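Local atomic coordinates of secreted effector protein SopD (PDB entry 5CPC), a protein that alters host cell physiology as a secreted effector, acting with SopB in membrane fission and macropinosome formation during invasion and contributing to replication in macrophages. Residues L53-H57 / M158-P162; I81-L87 / L98-K102; L146-C151 / C249-L254; V186-R191 / N313-T317. All blocks are in the same frame, centred on the assembly; numbering follows the deposited sequence.

Interaction 1: residues L53-H57 / M158-P162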
loop_
_atom_site.group_PDB
_atom_site.type_symbol
_atom_site.label_atom_id
_atom_site.label_comp_id
_atom_site.label_asym_id
_atom_site.label_seq_id
_atom_site.Cartn_x
_atom_site.Cartn_y
_atom_site.Cartn_z
ATOM N N LEU A 53 -18.838 -13.438 -15.005
ATOM C CA LEU A 53 -18.098 -12.166 -14.787
ATOM C C LEU A 53 -16.664 -12.214 -15.211
ATOM O O LEU A 53 -16.152 -11.266 -15.818
ATOM C CB LEU A 53 -18.114 -11.736 -13.307
ATOM C CG LEU A 53 -19.181 -10.741 -12.907
ATOM C CD1 LEU A 53 -19.281 -10.676 -11.339
ATOM C CD2 LEU A 53 -18.980 -9.312 -13.540
ATOM N N GLU A 54 -15.999 -13.337 -14.890
ATOM C CA GLU A 54 -14.642 -13.533 -15.322
ATOM C C GLU A 54 -14.608 -13.486 -16.859
ATOM O O GLU A 54 -13.711 -12.880 -17.486
ATOM C CB GLU A 54 -14.169 -14.905 -14.796
ATOM C CG GLU A 54 -12.698 -15.150 -14.972
ATOM C CD GLU A 54 -11.888 -14.282 -13.965
ATOM O OE1 GLU A 54 -10.796 -13.746 -14.328
ATOM O OE2 GLU A 54 -12.380 -14.145 -12.818
ATOM N N VAL A 55 -15.596 -14.117 -17.501
ATOM C CA VAL A 55 -15.646 -14.077 -18.929
ATOM C C VAL A 55 -15.931 -12.645 -19.413
ATOM O O VAL A 55 -15.295 -12.167 -20.346
ATOM C CB VAL A 55 -16.708 -15.071 -19.532
ATOM C CG1 VAL A 55 -16.664 -14.954 -21.032
ATOM C CG2 VAL A 55 -16.370 -16.552 -19.150
ATOM N N LEU A 56 -16.942 -12.010 -18.834
ATOM C CA LEU A 56 -17.270 -10.616 -19.205
ATOM C C LEU A 56 -16.051 -9.699 -19.053
ATOM O O LEU A 56 -15.732 -8.909 -19.955
ATOM C CB LEU A 56 -18.410 -10.102 -18.364
ATOM C CG LEU A 56 -18.901 -8.695 -18.647
ATOM C CD1 LEU A 56 -19.653 -8.613 -20.027
ATOM C CD2 LEU A 56 -19.769 -8.213 -17.469
ATOM N N HIS A 57 -15.351 -9.857 -17.926
ATOM C CA HIS A 57 -14.072 -9.175 -17.713
ATOM C C HIS A 57 -13.106 -9.409 -18.857
ATOM O O HIS A 57 -12.559 -8.459 -19.395
ATOM C CB HIS A 57 -13.396 -9.590 -16.404
ATOM C CG HIS A 57 -11.986 -9.116 -16.325
ATOM N ND1 HIS A 57 -10.903 -9.969 -16.420
ATOM C CD2 HIS A 57 -11.479 -7.859 -16.210
ATOM C CE1 HIS A 57 -9.789 -9.258 -16.364
ATOM N NE2 HIS A 57 -10.114 -7.978 -16.246
ATOM N N MET A 158 -9.578 -2.346 -9.843
ATOM C CA MET A 158 -9.370 -2.014 -11.199
ATOM C C MET A 158 -10.060 -3.033 -12.134
ATOM O O MET A 158 -10.291 -2.706 -13.295
ATOM C CB MET A 158 -7.899 -1.962 -11.503
ATOM C CG MET A 158 -7.171 -0.691 -11.047
ATOM S SD MET A 158 -5.458 -0.880 -11.613
ATOM C CE MET A 158 -5.100 0.781 -12.003
ATOM N N THR A 159 -10.404 -4.215 -11.604
ATOM C CA THR A 159 -10.928 -5.348 -12.367
ATOM C C THR A 159 -12.453 -5.300 -12.360
ATOM O O THR A 159 -13.105 -5.407 -13.403
ATOM C CB THR A 159 -10.412 -6.684 -11.753
ATOM O OG1 THR A 159 -9.011 -6.807 -12.033
ATOM C CG2 THR A 159 -11.144 -7.917 -12.298
ATOM N N TRP A 160 -13.028 -5.182 -11.179
ATOM C CA TRP A 160 -14.457 -5.158 -11.068
ATOM C C TRP A 160 -15.045 -3.740 -11.062
ATOM O O TRP A 160 -16.279 -3.612 -11.201
ATOM C CB TRP A 160 -14.946 -5.956 -9.846
ATOM C CG TRP A 160 -14.496 -7.377 -9.866
ATOM C CD1 TRP A 160 -13.930 -8.080 -8.824
ATOM C CD2 TRP A 160 -14.539 -8.283 -10.989
ATOM N NE1 TRP A 160 -13.631 -9.363 -9.230
ATOM C CE2 TRP A 160 -13.977 -9.523 -10.545
ATOM C CE3 TRP A 160 -15.001 -8.177 -12.321
ATOM C CZ2 TRP A 160 -13.886 -10.654 -11.382
ATOM C CZ3 TRP A 160 -14.901 -9.298 -13.171
ATOM C CH2 TRP A 160 -14.335 -10.524 -12.696
ATOM N N HIS A 161 -14.211 -2.692 -10.915
ATOM C CA HIS A 161 -14.755 -1.315 -10.852
ATOM C C HIS A 161 -13.946 -0.334 -11.613
ATOM O O HIS A 161 -13.434 0.611 -11.002
ATOM C CB HIS A 161 -14.857 -0.812 -9.416
ATOM C CG HIS A 161 -15.732 -1.668 -8.593
ATOM N ND1 HIS A 161 -17.104 -1.632 -8.710
ATOM C CD2 HIS A 161 -15.442 -2.671 -7.730
ATOM C CE1 HIS A 161 -17.627 -2.551 -7.911
ATOM N NE2 HIS A 161 -16.641 -3.182 -7.293
ATOM N N PRO A 162 -13.826 -0.556 -12.925
ATOM C CA PRO A 162 -13.067 0.256 -13.823
ATOM C C PRO A 162 -13.625 1.705 -13.881
ATOM O O PRO A 162 -12.900 2.625 -14.272
ATOM C CB PRO A 162 -13.260 -0.468 -15.168
ATOM C CG PRO A 162 -14.592 -1.187 -15.051
ATOM C CD PRO A 162 -14.548 -1.648 -13.626
#
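Thr159 meets His57 through its methyl group. CG2 stands over one face of the imidazole, 4.1 Å from the ring centroid and 19° off the normal, a CH-pi contact displaced toward the CD2 side, where CD2 and CG2 are 3.9 Å apart. With CG2 anti to the backbone N, the hydroxyl OG1 is left beside the helix backbone and bonds to the carbonyl of Gly155, one turn back, so the methyl faces the neighbouring helix. The same methyl also lies over the indole of Trp160, in the corner between the two inclined aromatic groups.

Trp160 follows as the last helical residue of 141-160 and buries the most surface. The benzo end of its indole does the touching: CZ3 is 3.6 Å from CB of His57, while CH2 lies 4.0 Å from CB of Leu53. Near the ring plane, the edge at CZ3 comes within 3.5 Å of the carbonyl O of Leu53, an oxygen that already accepts the helical bond from His57 N. The imidazole and the six-membered ring are inclined at 72° without stacking. Glu54 brings its carboxylate across the indole at about a right angle, OE2 being 4.1 Å from CZ2; its OE1 is held by a salt bridge to Arg86. At the other end of the indole, NE1 is hydrogen-bonded to Tyr82 OH.

The chain leaves helical geometry at His161. Such packing of a helix end, with a tryptophan of the last turn set against a turn of helix 49-60, joins two elements far apart in sequence within the largely helical SopD fold.

Interaction 2: residues I81-L87 / L98-K102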
loop_
_atom_site.group_PDB
_atom_site.type_symbol
_atom_site.label_atom_id
_atom_site.label_comp_id
_atom_site.label_asym_id
_atom_site.label_seq_id
_atom_site.Cartn_x
_atom_site.Cartn_y
_atom_site.Cartn_z
ATOM N N ILE A 81 -1.923 -10.581 -9.162
ATOM C CA ILE A 81 -1.955 -10.887 -7.770
ATOM C C ILE A 81 -3.386 -11.156 -7.345
ATOM O O ILE A 81 -3.680 -12.227 -6.772
ATOM C CB ILE A 81 -1.258 -9.787 -6.844
ATOM C CG1 ILE A 81 0.188 -9.395 -7.254
ATOM C CG2 ILE A 81 -1.384 -10.173 -5.391
ATOM C CD1 ILE A 81 1.175 -10.494 -7.626
ATOM N N TYR A 82 -4.299 -10.211 -7.596
ATOM C CA TYR A 82 -5.715 -10.511 -7.329
ATOM C C TYR A 82 -6.225 -11.714 -8.190
ATOM O O TYR A 82 -6.950 -12.558 -7.671
ATOM C CB TYR A 82 -6.645 -9.272 -7.491
ATOM C CG TYR A 82 -8.086 -9.578 -7.256
ATOM C CD1 TYR A 82 -9.032 -9.338 -8.272
ATOM C CD2 TYR A 82 -8.524 -10.147 -6.047
ATOM C CE1 TYR A 82 -10.412 -9.625 -8.080
ATOM C CE2 TYR A 82 -9.939 -10.463 -5.829
ATOM C CZ TYR A 82 -10.855 -10.185 -6.875
ATOM O OH TYR A 82 -12.185 -10.471 -6.755
ATOM N N ALA A 83 -5.809 -11.828 -9.440
ATOM C CA ALA A 83 -6.286 -13.007 -10.311
ATOM C C ALA A 83 -5.882 -14.369 -9.691
ATOM O O ALA A 83 -6.684 -15.355 -9.614
ATOM C CB ALA A 83 -5.727 -12.903 -11.701
ATOM N N PHE A 84 -4.655 -14.398 -9.175
ATOM C CA PHE A 84 -4.181 -15.608 -8.469
ATOM C C PHE A 84 -5.071 -15.932 -7.265
ATOM O O PHE A 84 -5.344 -17.106 -6.976
ATOM C CB PHE A 84 -2.696 -15.474 -8.107
ATOM C CG PHE A 84 -2.056 -16.770 -7.612
ATOM C CD1 PHE A 84 -1.929 -17.861 -8.441
ATOM C CD2 PHE A 84 -1.610 -16.877 -6.285
ATOM C CE1 PHE A 84 -1.358 -19.057 -7.993
ATOM C CE2 PHE A 84 -1.016 -18.084 -5.812
ATOM C CZ PHE A 84 -0.897 -19.174 -6.666
ATOM N N LYS A 85 -5.522 -14.893 -6.573
ATOM C CA LYS A 85 -6.449 -15.034 -5.469
ATOM C C LYS A 85 -7.755 -15.634 -6.041
ATOM O O LYS A 85 -8.332 -16.624 -5.476
ATOM C CB LYS A 85 -6.681 -13.648 -4.796
ATOM C CG LYS A 85 -6.992 -13.629 -3.286
ATOM C CD LYS A 85 -8.283 -14.354 -2.852
ATOM C CE LYS A 85 -7.985 -15.686 -2.070
ATOM N NZ LYS A 85 -8.964 -16.872 -2.256
ATOM N N ARG A 86 -8.174 -15.144 -7.213
ATOM C CA ARG A 86 -9.423 -15.687 -7.767
ATOM C C ARG A 86 -9.235 -17.143 -8.088
ATOM O O ARG A 86 -10.155 -17.953 -7.905
ATOM C CB ARG A 86 -9.993 -14.912 -8.988
ATOM C CG ARG A 86 -10.368 -13.433 -8.705
ATOM C CD ARG A 86 -11.225 -12.808 -9.887
ATOM N NE ARG A 86 -10.598 -12.838 -11.219
ATOM C CZ ARG A 86 -9.649 -12.014 -11.650
ATOM N NH1 ARG A 86 -9.165 -11.071 -10.856
ATOM N NH2 ARG A 86 -9.173 -12.123 -12.882
ATOM N N LEU A 87 -8.071 -17.483 -8.615
ATOM C CA LEU A 87 -7.770 -18.925 -8.892
ATOM C C LEU A 87 -7.879 -19.732 -7.624
ATOM O O LEU A 87 -8.622 -20.696 -7.550
ATOM C CB LEU A 87 -6.364 -19.110 -9.483
ATOM C CG LEU A 87 -6.002 -20.427 -10.189
ATOM C CD1 LEU A 87 -7.132 -20.936 -11.181
ATOM C CD2 LEU A 87 -4.659 -20.278 -10.963
ATOM N N LEU A 98 -1.780 -24.889 -0.928
ATOM C CA LEU A 98 -0.847 -25.180 -2.015
ATOM C C LEU A 98 -0.586 -23.988 -2.961
ATOM O O LEU A 98 0.461 -23.954 -3.634
ATOM C CB LEU A 98 -1.330 -26.415 -2.800
ATOM C CG LEU A 98 -1.370 -27.815 -2.149
ATOM C CD1 LEU A 98 -2.178 -27.877 -0.837
ATOM C CD2 LEU A 98 -1.858 -28.889 -3.109
ATOM N N PHE A 99 -1.529 -23.031 -3.004
ATOM C CA PHE A 99 -1.391 -21.811 -3.788
ATOM C C PHE A 99 -0.727 -20.765 -2.973
ATOM O O PHE A 99 -1.303 -20.260 -2.002
ATOM C CB PHE A 99 -2.754 -21.224 -4.228
ATOM C CG PHE A 99 -3.525 -22.099 -5.171
ATOM C CD1 PHE A 99 -4.138 -23.263 -4.717
ATOM C CD2 PHE A 99 -3.648 -21.755 -6.523
ATOM C CE1 PHE A 99 -4.828 -24.062 -5.582
ATOM C CE2 PHE A 99 -4.361 -22.566 -7.393
ATOM C CZ PHE A 99 -4.973 -23.696 -6.932
ATOM N N THR A 100 0.470 -20.375 -3.374
ATOM C CA THR A 100 1.175 -19.385 -2.578
ATOM C C THR A 100 1.930 -18.488 -3.545
ATOM O O THR A 100 2.147 -18.861 -4.704
ATOM C CB THR A 100 2.213 -20.120 -1.584
ATOM O OG1 THR A 100 3.433 -20.420 -2.298
ATOM C CG2 THR A 100 1.636 -21.479 -1.095
ATOM N N ILE A 101 2.395 -17.363 -3.043
ATOM C CA ILE A 101 3.278 -16.496 -3.768
ATOM C C ILE A 101 4.589 -16.342 -3.015
ATOM O O ILE A 101 4.614 -15.905 -1.855
ATOM C CB ILE A 101 2.646 -15.044 -3.908
ATOM C CG1 ILE A 101 1.281 -15.124 -4.627
ATOM C CG2 ILE A 101 3.590 -14.137 -4.610
ATOM C CD1 ILE A 101 0.549 -13.723 -4.803
ATOM N N LYS A 102 5.689 -16.651 -3.678
ATOM C CA LYS A 102 6.977 -16.289 -3.109
ATOM C C LYS A 102 7.746 -15.395 -4.055
ATOM O O LYS A 102 7.210 -15.014 -5.115
ATOM C CB LYS A 102 7.784 -17.538 -2.752
ATOM C CG LYS A 102 7.415 -18.757 -3.531
ATOM C CD LYS A 102 7.438 -20.021 -2.660
ATOM C CE LYS A 102 6.322 -19.968 -1.611
ATOM N NZ LYS A 102 5.818 -21.338 -1.266
#
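Phe84 projects from helix 76-90 straight at strand 99-103, and its ring settles between Phe99 and Ile101. Its CG is anti to the backbone N (chi1 -169°), which directs the ring at the strand and brings CE2 to 3.4 Å from the carbonyl O of Thr100. The ring thus reaches the strand backbone itself, with the N of Thr100 in the plane of the ring at its edge.

On one flank CZ packs 3.7 Å from CB of Phe99. The Phe99 side chain is rotated beside its own backbone N, and the two rings sit obliquely, centroids 5.8 Å apart and planes at 50°, with Phe84 CZ near the plane of the Phe99 ring at its edge. On the other flank CD2 touches CG1 of Ile101 at 3.8 Å as the two side chains run past one another in opposite directions.

The helical segment 81-87 and the strand segment 99-102 run nearly antiparallel (158°), their axes 9.3 Å apart at closest approach: a helix-on-sheet packing in which the helix covers an edge strand of the three-stranded antiparallel sheet. Phe84 also touches Leu112 and Val114 on the neighbouring strand 109-114.

Ile101, extended from CB to CD1, places its terminal methyl 4.1 Å from CG2 of Ile81, the two side chains crossing at about a right angle. At the opposite end Leu87, likewise crossing its partner nearly perpendicularly, sets CG 3.9 Å from CE2 of Phe99.

Interaction 3: residues L146-C151 / C249-L254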
loop_
_atom_site.group_PDB
_atom_site.type_symbol
_atom_site.label_atom_id
_atom_site.label_comp_id
_atom_site.label_asym_id
_atom_site.label_seq_id
_atom_site.Cartn_x
_atom_site.Cartn_y
_atom_site.Cartn_z
ATOM N N LEU A 146 2.315 -7.449 3.266
ATOM C CA LEU A 146 1.451 -6.285 3.186
ATOM C C LEU A 146 1.348 -5.655 1.768
ATOM O O LEU A 146 0.271 -5.192 1.357
ATOM C CB LEU A 146 1.851 -5.215 4.229
ATOM C CG LEU A 146 1.087 -3.902 4.146
ATOM C CD1 LEU A 146 -0.348 -4.171 4.568
ATOM C CD2 LEU A 146 1.677 -2.795 5.077
ATOM N N PHE A 147 2.487 -5.557 1.090
ATOM C CA PHE A 147 2.614 -4.958 -0.270
ATOM C C PHE A 147 1.700 -5.735 -1.183
ATOM O O PHE A 147 1.019 -5.174 -2.033
ATOM C CB PHE A 147 4.069 -5.143 -0.757
ATOM C CG PHE A 147 4.337 -4.686 -2.178
ATOM C CD1 PHE A 147 4.625 -3.378 -2.452
ATOM C CD2 PHE A 147 4.318 -5.601 -3.240
ATOM C CE1 PHE A 147 4.856 -2.965 -3.754
ATOM C CE2 PHE A 147 4.542 -5.200 -4.526
ATOM C CZ PHE A 147 4.826 -3.885 -4.792
ATOM N N LEU A 148 1.694 -7.042 -0.987
ATOM C CA LEU A 148 0.976 -7.933 -1.879
ATOM C C LEU A 148 -0.534 -7.784 -1.614
ATOM O O LEU A 148 -1.345 -7.943 -2.520
ATOM C CB LEU A 148 1.428 -9.363 -1.577
ATOM C CG LEU A 148 2.049 -10.229 -2.670
ATOM C CD1 LEU A 148 2.633 -9.541 -4.008
ATOM C CD2 LEU A 148 3.060 -11.231 -2.042
ATOM N N GLN A 149 -0.888 -7.520 -0.360
ATOM C CA GLN A 149 -2.293 -7.378 0.068
ATOM C C GLN A 149 -2.867 -6.128 -0.575
ATOM O O GLN A 149 -4.031 -6.139 -1.011
ATOM C CB GLN A 149 -2.479 -7.275 1.580
ATOM C CG GLN A 149 -2.259 -8.567 2.385
ATOM C CD GLN A 149 -2.478 -8.298 3.871
ATOM O OE1 GLN A 149 -3.619 -8.147 4.328
ATOM N NE2 GLN A 149 -1.397 -8.159 4.607
ATOM N N ILE A 150 -2.026 -5.104 -0.689
ATOM C CA ILE A 150 -2.453 -3.852 -1.281
ATOM C C ILE A 150 -2.595 -4.087 -2.780
ATOM O O ILE A 150 -3.497 -3.532 -3.396
ATOM C CB ILE A 150 -1.434 -2.716 -0.990
ATOM C CG1 ILE A 150 -1.436 -2.385 0.526
ATOM C CG2 ILE A 150 -1.670 -1.440 -1.860
ATOM C CD1 ILE A 150 -0.079 -1.819 1.018
ATOM N N CYS A 151 -1.673 -4.859 -3.346
ATOM C CA CYS A 151 -1.755 -5.283 -4.734
ATOM C C CYS A 151 -3.095 -5.957 -5.000
ATOM O O CYS A 151 -3.709 -5.610 -5.971
ATOM C CB CYS A 151 -0.558 -6.183 -5.156
ATOM S SG CYS A 151 0.968 -5.207 -5.423
ATOM N N CYS A 249 8.207 1.258 -0.947
ATOM C CA CYS A 249 7.244 0.601 -1.910
ATOM C C CYS A 249 5.788 0.639 -1.402
ATOM O O CYS A 249 4.842 0.778 -2.201
ATOM C CB CYS A 249 7.630 -0.831 -2.225
ATOM S SG CYS A 249 9.171 -0.909 -3.096
ATOM N N ILE A 250 5.609 0.526 -0.079
ATOM C CA ILE A 250 4.273 0.466 0.469
ATOM C C ILE A 250 3.699 1.866 0.460
ATOM O O ILE A 250 2.607 2.101 -0.085
ATOM C CB ILE A 250 4.239 -0.263 1.805
ATOM C CG1 ILE A 250 4.401 -1.781 1.569
ATOM C CG2 ILE A 250 2.901 0.032 2.550
ATOM C CD1 ILE A 250 4.732 -2.580 2.813
ATOM N N SER A 251 4.434 2.846 0.972
ATOM C CA SER A 251 3.910 4.201 0.803
ATOM C C SER A 251 3.697 4.644 -0.673
ATOM O O SER A 251 2.735 5.383 -0.992
ATOM C CB SER A 251 4.638 5.218 1.725
ATOM O OG SER A 251 5.888 5.580 1.297
ATOM N N TYR A 252 4.556 4.190 -1.592
ATOM C CA TYR A 252 4.409 4.544 -2.989
ATOM C C TYR A 252 3.119 3.969 -3.520
ATOM O O TYR A 252 2.339 4.669 -4.190
ATOM C CB TYR A 252 5.569 3.972 -3.851
ATOM C CG TYR A 252 5.234 3.883 -5.324
ATOM C CD1 TYR A 252 5.201 5.036 -6.118
ATOM C CD2 TYR A 252 4.873 2.663 -5.917
ATOM C CE1 TYR A 252 4.846 4.984 -7.461
ATOM C CE2 TYR A 252 4.509 2.605 -7.285
ATOM C CZ TYR A 252 4.501 3.790 -8.038
ATOM O OH TYR A 252 4.171 3.775 -9.371
ATOM N N LEU A 253 2.929 2.679 -3.265
ATOM C CA LEU A 253 1.775 2.004 -3.807
ATOM C C LEU A 253 0.455 2.516 -3.221
ATOM O O LEU A 253 -0.559 2.608 -3.971
ATOM C CB LEU A 253 1.921 0.484 -3.702
ATOM C CG LEU A 253 1.020 -0.467 -4.455
ATOM C CD1 LEU A 253 1.277 -0.483 -5.972
ATOM C CD2 LEU A 253 1.242 -1.811 -3.872
ATOM N N LEU A 254 0.449 2.871 -1.924
ATOM C CA LEU A 254 -0.732 3.525 -1.319
ATOM C C LEU A 254 -1.022 4.889 -1.848
ATOM O O LEU A 254 -2.162 5.174 -2.138
ATOM C CB LEU A 254 -0.633 3.629 0.198
ATOM C CG LEU A 254 -0.718 2.275 0.889
ATOM C CD1 LEU A 254 -0.236 2.401 2.358
ATOM C CD2 LEU A 254 -2.200 1.727 0.780
#
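Ile150 and Leu253 run alongside each other in opposite directions, each pointing from its own helix toward the other. CG2 of Ile150 meets CD2 of Leu253 at 3.6 Å. That same leucine methyl serves two further partners: it lies over one face of the Phe147 ring, 4.2 Å from the centroid and 26° off the normal, as a CH-pi contact, and it touches SG of Cys151 at 3.7 Å. The phenylalanine and leucine side chains cross at about a right angle. With its CG anti to the backbone N (chi1 175°), the Phe147 ring swings out toward helix 248-256, where CE1 is 3.8 Å from CB of Cys249, while CG1 of Ile250 lies near the ring plane, at the edge.

Around Ile250 the crossings are again close to perpendicular. Its CD1 packs 3.8 Å from CD2 of Leu146, and its CG2 lies at 3.8 Å from CD1 of Ile150. Ile150 CD1 then extends to CD2 of Leu254 at 4.1 Å.

The segments are almost parallel, 13° between their directions, with axes 9.9 Å apart at closest approach, in the middle of the molecule. Ala185 and Ile182 of helix 180-190 and Ile78 and Ile81 of helix 76-90 add to the surrounding packing.

Every side chain meeting across this interface is buried, and no hydrogen bond spans it; the two helices are joined here by dispersion forces and the hydrophobic effect, and their relative position depends on how methyls, ring and sulfur fit together.

Interaction 4: residues V186-R191 / N313-T317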
loop_
_atom_site.group_PDB
_atom_site.type_symbol
_atom_site.label_atom_id
_atom_site.label_comp_id
_atom_site.label_asym_id
_atom_site.label_seq_id
_atom_site.Cartn_x
_atom_site.Cartn_y
_atom_site.Cartn_z
ATOM N N VAL A 186 -2.475 -2.280 7.377
ATOM C CA VAL A 186 -1.442 -1.281 7.555
ATOM C C VAL A 186 -1.213 -0.924 9.066
ATOM O O VAL A 186 -0.093 -0.992 9.522
ATOM C CB VAL A 186 -1.712 -0.071 6.686
ATOM C CG1 VAL A 186 -0.679 1.010 6.930
ATOM C CG2 VAL A 186 -1.762 -0.527 5.184
ATOM N N TYR A 187 -2.267 -0.572 9.822
ATOM C CA TYR A 187 -2.141 -0.283 11.297
ATOM C C TYR A 187 -1.609 -1.471 12.117
ATOM O O TYR A 187 -0.753 -1.330 13.006
ATOM C CB TYR A 187 -3.444 0.347 11.867
ATOM C CG TYR A 187 -3.524 1.854 11.587
ATOM C CD1 TYR A 187 -3.844 2.330 10.322
ATOM C CD2 TYR A 187 -3.155 2.786 12.569
ATOM C CE1 TYR A 187 -3.846 3.685 10.028
ATOM C CE2 TYR A 187 -3.208 4.186 12.301
ATOM C CZ TYR A 187 -3.529 4.612 11.028
ATOM O OH TYR A 187 -3.548 5.958 10.737
ATOM N N GLU A 188 -2.033 -2.680 11.767
ATOM C CA GLU A 188 -1.628 -3.864 12.540
ATOM C C GLU A 188 -0.112 -4.110 12.441
ATOM O O GLU A 188 0.577 -4.532 13.396
ATOM C CB GLU A 188 -2.380 -5.098 11.962
ATOM C CG GLU A 188 -2.926 -6.064 13.023
ATOM C CD GLU A 188 -4.016 -7.020 12.454
ATOM O OE1 GLU A 188 -3.640 -8.132 12.031
ATOM O OE2 GLU A 188 -5.225 -6.652 12.419
ATOM N N MET A 189 0.408 -3.930 11.234
ATOM C CA MET A 189 1.844 -4.060 11.076
ATOM C C MET A 189 2.609 -2.839 11.705
ATOM O O MET A 189 3.585 -3.047 12.342
ATOM C CB MET A 189 2.179 -4.116 9.594
ATOM C CG MET A 189 3.667 -4.437 9.377
ATOM S SD MET A 189 4.218 -4.625 7.652
ATOM C CE MET A 189 4.348 -2.850 7.351
ATOM N N MET A 190 2.201 -1.576 11.416
ATOM C CA MET A 190 3.072 -0.418 11.819
ATOM C C MET A 190 2.803 0.188 13.154
ATOM O O MET A 190 3.727 0.677 13.773
ATOM C CB MET A 190 2.859 0.688 10.866
ATOM C CG MET A 190 2.979 0.100 9.580
ATOM S SD MET A 190 4.508 0.396 8.850
ATOM C CE MET A 190 3.537 1.608 7.933
ATOM N N ARG A 191 1.528 0.225 13.574
ATOM C CA ARG A 191 1.158 0.805 14.877
ATOM C C ARG A 191 0.188 -0.156 15.520
ATOM O O ARG A 191 -1.005 0.149 15.598
ATOM C CB ARG A 191 0.497 2.196 14.675
ATOM C CG ARG A 191 1.378 3.215 13.855
ATOM C CD ARG A 191 0.672 4.545 13.745
ATOM N NE ARG A 191 1.531 5.516 13.088
ATOM C CZ ARG A 191 1.091 6.694 12.675
ATOM N NH1 ARG A 191 -0.182 7.043 12.844
ATOM N NH2 ARG A 191 1.939 7.531 12.106
ATOM N N ASN A 313 -1.370 12.966 10.013
ATOM C CA ASN A 313 -0.395 12.029 10.552
ATOM C C ASN A 313 -0.963 10.587 10.685
ATOM O O ASN A 313 -0.388 9.743 11.372
ATOM C CB ASN A 313 0.195 12.540 11.864
ATOM C CG ASN A 313 1.272 13.632 11.647
ATOM O OD1 ASN A 313 2.169 13.484 10.822
ATOM N ND2 ASN A 313 1.162 14.737 12.394
ATOM N N ILE A 314 -2.078 10.309 10.003
ATOM C CA ILE A 314 -2.597 8.921 9.881
ATOM C C ILE A 314 -1.702 8.177 8.935
ATOM O O ILE A 314 -1.083 8.830 8.146
ATOM C CB ILE A 314 -4.031 8.861 9.311
ATOM C CG1 ILE A 314 -4.082 9.317 7.834
ATOM C CG2 ILE A 314 -5.008 9.604 10.230
ATOM C CD1 ILE A 314 -4.387 10.770 7.601
ATOM N N LEU A 315 -1.631 6.835 8.992
ATOM C CA LEU A 315 -0.832 6.076 7.991
ATOM C C LEU A 315 -1.502 6.088 6.617
ATOM O O LEU A 315 -0.838 6.199 5.558
ATOM C CB LEU A 315 -0.546 4.636 8.441
ATOM C CG LEU A 315 0.228 4.504 9.735
ATOM C CD1 LEU A 315 -0.055 3.200 10.395
ATOM C CD2 LEU A 315 1.713 4.634 9.462
ATOM N N LEU A 316 -2.822 6.022 6.632
ATOM C CA LEU A 316 -3.628 6.135 5.418
ATOM C C LEU A 316 -5.043 6.326 5.894
ATOM O O LEU A 316 -5.421 5.861 6.968
ATOM C CB LEU A 316 -3.548 4.844 4.569
ATOM C CG LEU A 316 -4.262 3.592 5.090
ATOM C CD1 LEU A 316 -4.135 2.435 4.100
ATOM C CD2 LEU A 316 -3.649 3.143 6.371
ATOM N N THR A 317 -5.831 7.037 5.100
ATOM C CA THR A 317 -7.254 7.056 5.352
ATOM C C THR A 317 -8.107 6.906 4.076
ATOM O O THR A 317 -7.620 7.065 2.945
ATOM C CB THR A 317 -7.690 8.346 6.041
ATOM O OG1 THR A 317 -9.043 8.167 6.460
ATOM C CG2 THR A 317 -7.603 9.536 5.053
ATOM O OXT THR A 317 -9.318 6.706 4.195
#
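Leu315 fills the middle of the contact. Its CD1 methyl sits almost exactly over the centre of the Tyr187 ring, 3.6 Å from the centroid and 2° off the normal, a close CH-pi contact, while also resting 3.7 Å from CD of Arg191. The other methyl, CD2, turns to CE of Met190 at 3.8 Å. Beside it Leu316 and Val186 reach tip to tip, CD2 to CG1 at 3.7 Å, and the same CD2 lies at the edge of the tyrosine ring, near its plane. Leu316 continues onto Leu254 and His255 of helix 248-256, which ties this apolar patch to the rest of the core.

Outward from there the contact becomes polar. The phenol oxygen of Tyr187 accepts a hydrogen bond from the backbone N of Leu315 at 2.7 Å (154° at the hydrogen), so the ring that carries the leucine methyl on its face also holds the main chain beside it. Arg191, extended from CG to NE, passes its guanidinium over CG of Leu315 and grips one oxygen end-on with two nitrogens: NH1 and NH2 donate to Asn313 O at 3.1 Å and 3.3 Å, both close to the guanidinium plane. NE is bonded to the carbonyl of Ile232, and a salt bridge joins NH1 to Glu194, which together would fix the group's rotation. The side chain of Asn313 bonds to backbone atoms of Phe229, Pro225 and Ile305.

The irregular C-terminal tail of the chain is thus packed against the end of helix 180-190 through a central leucine and a set of buried hydrogen bonds at its edge.

In the fold
Helix 141-160 connects two of the contacts: its middle packs in interaction 3 and its end in interaction 1, whose centres are about 21 Å apart. Interactions 1 and 2 meet directly, through the salt bridge to Arg86 and the bond to Tyr82, and also where Trp160 CZ2 packs 3.7 Å from Arg86 CD. Interaction 2 joins interaction 3 where Ile81 CG2 packs 3.6 Å from Leu148 O. Interactions 3 and 4, with centres about 12 Å apart, are continuous through their apolar side chains, Leu146 CD2 touching Met189 CE at 3.5 Å. Interactions 1 and 4 are the most distant pair, their centres about 29 Å apart.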